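Baccell_00875 (Bacteroides cellulosilyticus DSM 14838, PDB 5NO8) is a polysaccharide lyase that probably removes the rhamnose caps, linked to glucuronic acid, from complex arabinogalactan proteins. Local coordinates at residues Trp54-Asp59 with Pro64-Asn69; Arg88-Pro93 with Val142-Pro147. All blocks are in the same frame, centred on the assembly; numbering follows the deposited sequence.

Interaction 1 of 2, residues Trp54-Asp59 with Pro64-Asn69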
loop_
_atom_site.group_PDB
_atom_site.type_symbol
_atom_site.label_atom_id
_atom_site.label_comp_id
_atom_site.label_asym_id
_atom_site.label_seq_id
_atom_site.Cartn_x
_atom_site.Cartn_y
_atom_site.Cartn_z
ATOM N N TRP A 54 17.839 -2.946 -12.015
ATOM C CA TRP A 54 16.913 -3.292 -10.934
ATOM C C TRP A 54 17.276 -2.639 -9.614
ATOM O O TRP A 54 16.465 -2.682 -8.663
ATOM C CB TRP A 54 16.800 -4.804 -10.803
ATOM C CG TRP A 54 16.094 -5.372 -11.982
ATOM C CD1 TRP A 54 16.642 -5.726 -13.204
ATOM C CD2 TRP A 54 14.691 -5.577 -12.111
ATOM N NE1 TRP A 54 15.663 -6.166 -14.047
ATOM C CE2 TRP A 54 14.458 -6.092 -13.405
ATOM C CE3 TRP A 54 13.607 -5.420 -11.240
ATOM C CZ2 TRP A 54 13.173 -6.419 -13.851
ATOM C CZ3 TRP A 54 12.348 -5.759 -11.678
ATOM C CH2 TRP A 54 12.137 -6.248 -12.979
ATOM N N VAL A 55 18.444 -2.012 -9.545
ATOM C CA VAL A 55 18.821 -1.204 -8.375
ATOM C C VAL A 55 18.940 0.286 -8.674
ATOM O O VAL A 55 19.184 0.711 -9.818
ATOM C CB VAL A 55 20.109 -1.717 -7.667
ATOM C CG1 VAL A 55 19.941 -3.143 -7.191
ATOM C CG2 VAL A 55 21.352 -1.619 -8.527
ATOM N N VAL A 56 18.751 1.074 -7.625
ATOM C CA VAL A 56 18.993 2.502 -7.653
ATOM C C VAL A 56 20.498 2.679 -7.829
ATOM O O VAL A 56 21.262 1.946 -7.216
ATOM C CB VAL A 56 18.539 3.177 -6.335
ATOM C CG1 VAL A 56 18.766 4.689 -6.379
ATOM C CG2 VAL A 56 17.061 2.891 -6.072
ATOM N N LYS A 57 20.918 3.652 -8.632
ATOM C CA LYS A 57 22.356 3.952 -8.729
ATOM C C LYS A 57 22.850 4.559 -7.436
ATOM O O LYS A 57 22.184 5.402 -6.839
ATOM C CB LYS A 57 22.652 4.860 -9.915
ATOM C CG LYS A 57 22.533 4.104 -11.234
ATOM C CD LYS A 57 23.018 4.936 -12.407
ATOM C CE LYS A 57 22.070 6.086 -12.664
ATOM N NZ LYS A 57 22.334 6.736 -13.971
ATOM N N THR A 58 24.019 4.120 -6.985
ATOM C CA THR A 58 24.522 4.529 -5.677
ATOM C C THR A 58 25.837 5.300 -5.851
ATOM O O THR A 58 26.773 5.165 -5.070
ATOM C CB THR A 58 24.640 3.309 -4.737
ATOM O OG1 THR A 58 25.310 2.230 -5.410
ATOM C CG2 THR A 58 23.250 2.830 -4.310
ATOM N N ASP A 59 25.870 6.141 -6.880
ATOM C CA ASP A 59 27.007 7.036 -7.152
ATOM C C ASP A 59 26.575 8.495 -7.174
ATOM O O ASP A 59 27.284 9.337 -7.707
ATOM C CB ASP A 59 27.661 6.653 -8.497
ATOM C CG ASP A 59 26.701 6.743 -9.693
ATOM O OD1 ASP A 59 25.498 7.110 -9.554
ATOM O OD2 ASP A 59 27.156 6.435 -10.819
ATOM N N PRO A 64 21.036 12.679 -5.782
ATOM C CA PRO A 64 22.343 13.188 -5.304
ATOM C C PRO A 64 22.729 12.760 -3.885
ATOM O O PRO A 64 23.917 12.595 -3.589
ATOM C CB PRO A 64 22.216 14.726 -5.430
ATOM C CG PRO A 64 20.819 14.987 -5.840
ATOM C CD PRO A 64 20.249 13.738 -6.422
ATOM N N TRP A 65 21.728 12.481 -3.053
ATOM C CA TRP A 65 21.944 12.089 -1.660
ATOM C C TRP A 65 22.104 10.567 -1.515
ATOM O O TRP A 65 22.348 10.085 -0.422
ATOM C CB TRP A 65 20.793 12.627 -0.767
ATOM C CG TRP A 65 19.459 12.199 -1.267
ATOM C CD1 TRP A 65 18.815 11.064 -0.955
ATOM C CD2 TRP A 65 18.630 12.887 -2.225
ATOM N NE1 TRP A 65 17.633 10.978 -1.648
ATOM C CE2 TRP A 65 17.493 12.080 -2.440
ATOM C CE3 TRP A 65 18.753 14.090 -2.936
ATOM C CZ2 TRP A 65 16.478 12.422 -3.332
ATOM C CZ3 TRP A 65 17.731 14.444 -3.838
ATOM C CH2 TRP A 65 16.601 13.623 -4.013
ATOM N N VAL A 66 21.946 9.803 -2.593
ATOM C CA VAL A 66 22.122 8.351 -2.545
ATOM C C VAL A 66 23.489 8.017 -3.138
ATOM O O VAL A 66 23.651 7.930 -4.362
ATOM C CB VAL A 66 21.025 7.590 -3.306
ATOM C CG1 VAL A 66 21.293 6.082 -3.228
ATOM C CG2 VAL A 66 19.648 7.901 -2.740
ATOM N N LYS A 67 24.433 7.785 -2.234
ATOM C CA LYS A 67 25.829 7.549 -2.572
ATOM C C LYS A 67 26.250 6.121 -2.198
ATOM O O LYS A 67 25.393 5.273 -1.852
ATOM C CB LYS A 67 26.684 8.634 -1.906
ATOM C CG LYS A 67 26.361 10.008 -2.481
ATOM C CD LYS A 67 27.177 11.123 -1.847
ATOM C CE LYS A 67 26.794 11.326 -0.382
ATOM N NZ LYS A 67 26.607 12.774 -0.085
ATOM N N ASP A 68 27.557 5.837 -2.275
ATOM C CA ASP A 68 27.997 4.454 -2.357
ATOM C C ASP A 68 27.879 3.618 -1.069
ATOM O O ASP A 68 28.017 2.419 -1.120
ATOM C CB ASP A 68 29.389 4.369 -2.989
ATOM C CG ASP A 68 30.512 4.810 -2.052
ATOM O OD1 ASP A 68 30.289 5.113 -0.843
ATOM O OD2 ASP A 68 31.658 4.833 -2.558
ATOM N N ASN A 69 27.572 4.235 0.063
ATOM C CA ASN A 69 27.311 3.468 1.294
ATOM C C ASN A 69 26.041 2.609 1.219
ATOM O O ASN A 69 25.929 1.633 1.987
ATOM C CB ASN A 69 27.219 4.394 2.489
ATOM C CG ASN A 69 25.989 5.252 2.449
ATOM O OD1 ASN A 69 25.926 6.191 1.667
ATOM N ND2 ASN A 69 24.975 4.901 3.258
#
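Thr58 and Val66 meet through single methyl groups, Thr58 CG2 and Val66 CG1, 3.9 Å apart. The two side chains cross at a slant, and one methyl of each does the touching. On Val66, CG1 stands anti to the backbone N (chi1 179°). This turns it toward the 54-59 segment, where it also packs against the backbone carbonyl of Lys57, with Val66 CG1 3.8 Å from Lys57 O. Val56 adds a looser contact from further back, its CG1 lying 4.3 Å from Val66 CG1. Val66 CG1 is thus shared by two side chains and a carbonyl oxygen.

On Thr58 the hydroxyl takes the place between backbone N and carbonyl carbon (chi1 48°). CG2 lies beside the backbone N and is the branch presented to Val66. The CB of Thr58 lies 3.6 Å from Lys67 O. Further along, Thr58 O comes 3.0 Å from Asp68 N, but the angle is too poor for a hydrogen bond. Asp68 CB lies 3.4 Å from Thr58 O. The Asp68 carboxylate leads away, to Arg91.

The contact joins two parts of one long loop, whose touching stretches run 63° apart. It is made of apolar branches and backbone packing. Around it, Val66 pairs through the backbone with Gly60, Gln62 OE1 accepts from Lys57 N, and Asp59 OD1 bonds to Thr61 OG1. Val56 and Val66 are buried, while Lys57, Asp59 and Lys67 are exposed.

The loop joins strand 40-45 to strand 75-81. Trp54, at the head of segment 54-59, packs on strand 175-180 and bonds through its backbone to Leu43 of strand 40-45.

Interaction 2 of 2, residues Arg88-Pro93 with Val142-Pro147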
loop_
_atom_site.group_PDB
_atom_site.type_symbol
_atom_site.label_atom_id
_atom_site.label_comp_id
_atom_site.label_asym_id
_atom_site.label_seq_id
_atom_site.Cartn_x
_atom_site.Cartn_y
_atom_site.Cartn_z
ATOM N N ARG A 88 28.210 -0.365 13.445
ATOM C CA ARG A 88 29.167 -0.473 12.341
ATOM C C ARG A 88 28.426 -0.562 11.019
ATOM O O ARG A 88 27.346 -1.154 10.936
ATOM C CB ARG A 88 30.031 -1.714 12.500
ATOM C CG ARG A 88 30.673 -1.904 13.860
ATOM C CD ARG A 88 31.718 -0.867 14.162
ATOM N NE ARG A 88 32.820 -0.861 13.181
ATOM C CZ ARG A 88 34.118 -1.070 13.432
ATOM N NH1 ARG A 88 34.978 -0.996 12.417
ATOM N NH2 ARG A 88 34.578 -1.327 14.658
ATOM N N GLU A 89 29.002 0.024 9.980
ATOM C CA GLU A 89 28.452 -0.055 8.623
ATOM C C GLU A 89 29.595 -0.627 7.803
ATOM O O GLU A 89 30.717 -0.097 7.891
ATOM C CB GLU A 89 28.058 1.327 8.093
ATOM C CG GLU A 89 26.987 2.028 8.907
ATOM C CD GLU A 89 26.798 3.480 8.504
ATOM O OE1 GLU A 89 27.661 4.325 8.855
ATOM O OE2 GLU A 89 25.786 3.782 7.837
ATOM N N TRP A 90 29.371 -1.723 7.083
ATOM C CA TRP A 90 30.437 -2.247 6.222
ATOM C C TRP A 90 30.363 -1.558 4.886
ATOM O O TRP A 90 29.277 -1.369 4.317
ATOM C CB TRP A 90 30.460 -3.784 6.140
ATOM C CG TRP A 90 29.346 -4.527 5.469
ATOM C CD1 TRP A 90 29.300 -4.937 4.155
ATOM C CD2 TRP A 90 28.180 -5.067 6.094
ATOM N NE1 TRP A 90 28.166 -5.658 3.928
ATOM C CE2 TRP A 90 27.458 -5.765 5.098
ATOM C CE3 TRP A 90 27.677 -5.039 7.402
ATOM C CZ2 TRP A 90 26.237 -6.403 5.369
ATOM C CZ3 TRP A 90 26.461 -5.683 7.663
ATOM C CH2 TRP A 90 25.766 -6.339 6.651
ATOM N N ARG A 91 31.527 -1.116 4.403
ATOM C CA ARG A 91 31.595 -0.368 3.159
ATOM C C ARG A 91 32.918 -0.595 2.423
ATOM O O ARG A 91 32.908 -0.661 1.210
ATOM C CB ARG A 91 31.420 1.146 3.410
ATOM C CG ARG A 91 31.326 1.951 2.111
ATOM C CD ARG A 91 31.059 3.431 2.350
ATOM N NE ARG A 91 32.291 4.083 2.743
ATOM C CZ ARG A 91 33.196 4.600 1.910
ATOM N NH1 ARG A 91 33.024 4.621 0.587
ATOM N NH2 ARG A 91 34.292 5.121 2.428
ATOM N N ILE A 92 34.024 -0.718 3.142
ATOM C CA ILE A 92 35.346 -0.906 2.514
ATOM C C ILE A 92 35.856 -2.303 2.861
ATOM O O ILE A 92 36.156 -2.569 4.007
ATOM C CB ILE A 92 36.349 0.153 3.002
ATOM C CG1 ILE A 92 35.833 1.586 2.701
ATOM C CG2 ILE A 92 37.738 -0.100 2.421
ATOM C CD1 ILE A 92 35.523 1.872 1.234
ATOM N N PRO A 93 35.970 -3.181 1.861
ATOM C CA PRO A 93 36.432 -4.520 2.098
ATOM C C PRO A 93 37.883 -4.566 2.548
ATOM O O PRO A 93 38.679 -3.683 2.178
ATOM C CB PRO A 93 36.320 -5.203 0.734
ATOM C CG PRO A 93 35.704 -4.260 -0.189
ATOM C CD PRO A 93 35.636 -2.935 0.452
ATOM N N VAL A 142 20.604 -5.687 12.435
ATOM C CA VAL A 142 21.505 -6.212 11.411
ATOM C C VAL A 142 20.725 -6.158 10.092
ATOM O O VAL A 142 19.619 -6.684 10.016
ATOM C CB VAL A 142 21.883 -7.682 11.688
ATOM C CG1 VAL A 142 22.882 -8.183 10.635
ATOM C CG2 VAL A 142 22.416 -7.834 13.102
ATOM N N ALA A 143 21.287 -5.514 9.072
ATOM C CA ALA A 143 20.564 -5.367 7.801
ATOM C C ALA A 143 21.500 -5.297 6.617
ATOM O O ALA A 143 22.636 -4.885 6.753
ATOM C CB ALA A 143 19.641 -4.154 7.829
ATOM N N VAL A 144 21.009 -5.767 5.465
ATOM C CA VAL A 144 21.735 -5.679 4.212
ATOM C C VAL A 144 20.937 -4.726 3.319
ATOM O O VAL A 144 19.714 -4.887 3.139
ATOM C CB VAL A 144 21.877 -7.053 3.545
ATOM C CG1 VAL A 144 22.551 -6.957 2.171
ATOM C CG2 VAL A 144 22.636 -8.007 4.435
ATOM N N TYR A 145 21.613 -3.742 2.730
ATOM C CA TYR A 145 20.957 -2.881 1.749
ATOM C C TYR A 145 20.613 -3.652 0.479
ATOM O O TYR A 145 21.447 -4.380 -0.064
ATOM C CB TYR A 145 21.840 -1.693 1.385
ATOM C CG TYR A 145 22.098 -0.756 2.501
ATOM C CD1 TYR A 145 21.057 -0.055 3.096
ATOM C CD2 TYR A 145 23.382 -0.537 2.958
ATOM C CE1 TYR A 145 21.288 0.839 4.133
ATOM C CE2 TYR A 145 23.632 0.350 3.976
ATOM C CZ TYR A 145 22.597 1.063 4.551
ATOM O OH TYR A 145 22.881 1.947 5.573
ATOM N N THR A 146 19.363 -3.488 0.022
ATOM C CA THR A 146 18.871 -4.085 -1.219
ATOM C C THR A 146 18.112 -2.964 -1.931
ATOM O O THR A 146 16.871 -2.894 -1.864
ATOM C CB THR A 146 17.984 -5.325 -0.979
ATOM O OG1 THR A 146 16.863 -4.953 -0.171
ATOM C CG2 THR A 146 18.769 -6.461 -0.329
ATOM N N PRO A 147 18.850 -2.045 -2.571
ATOM C CA PRO A 147 18.244 -0.802 -3.074
ATOM C C PRO A 147 17.500 -1.013 -4.384
ATOM O O PRO A 147 17.892 -0.488 -5.411
ATOM C CB PRO A 147 19.435 0.140 -3.210
ATOM C CG PRO A 147 20.583 -0.771 -3.475
ATOM C CD PRO A 147 20.315 -2.013 -2.677
HETATM O O HOH W 1 25.373 2.814 5.361
HETATM O O HOH W 2 22.938 2.555 8.467
#
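The indole of Trp90 reaches toward strand 142-145 with its six-membered ring. The methyl CG2 of Val144 sits at the edge of that ring, near its plane, with Trp90 CZ2 4.1 Å from Val144 CG2. The carbonyl of Ala143 approaches obliquely, its O 3.5 Å from Trp90 CH2. Trp90 CG lies between backbone N and carbonyl carbon (chi1 67°), which carries the ring across toward the other strand. NE1 is held by a hydrogen bond to Gly73 O. With an alanine here, a gap is likely to open beside Val144 CG2 and Ala143 O, and Gly73 O would probably lose its indole donor.

The Glu89 carboxylate and the Tyr145 ring have planes 60° apart. Glu89 OE2 and Tyr145 OH are 4.1 Å apart, too far for a direct bond. Two waters bridge them, and both donate to OE2. The tighter one lies 2.7 Å from Glu89 OE2 and 2.6 Å from Tyr145 OH.

Strands 88-90 and 142-145 run roughly parallel, 30° apart, with axes 9.4 Å from each other. This is second-neighbour packing: strand 75-81 lies between them and pairs antiparallel with both. Trp90 also meets Tyr105 of strand 102-107 in a separate, antiparallel sheet, and Val144 bonds through its backbone to Leu220 of strand 217-221.

In the fold
Both contacts lie in the beta-rich N-terminal part of the chain, with centres about 13 Å apart. Interaction 1 is a partly buried contact within one loop and joins no two strands. Interaction 2 is largely buried and links two strands of one sheet across a third. The first relies on small methyl groups and backbone carbonyls; the second uses an aromatic ring and, at its exposed side, a water-bridged polar pair. They also touch directly. Asp68 OD1 forms a salt bridge with Arg91 NH1 at 3.1 Å, and Val56 N probably bonds to Pro147 O. Segment 54-59 meets 142-147, while 64-69 meets both 88-93 and 142-147.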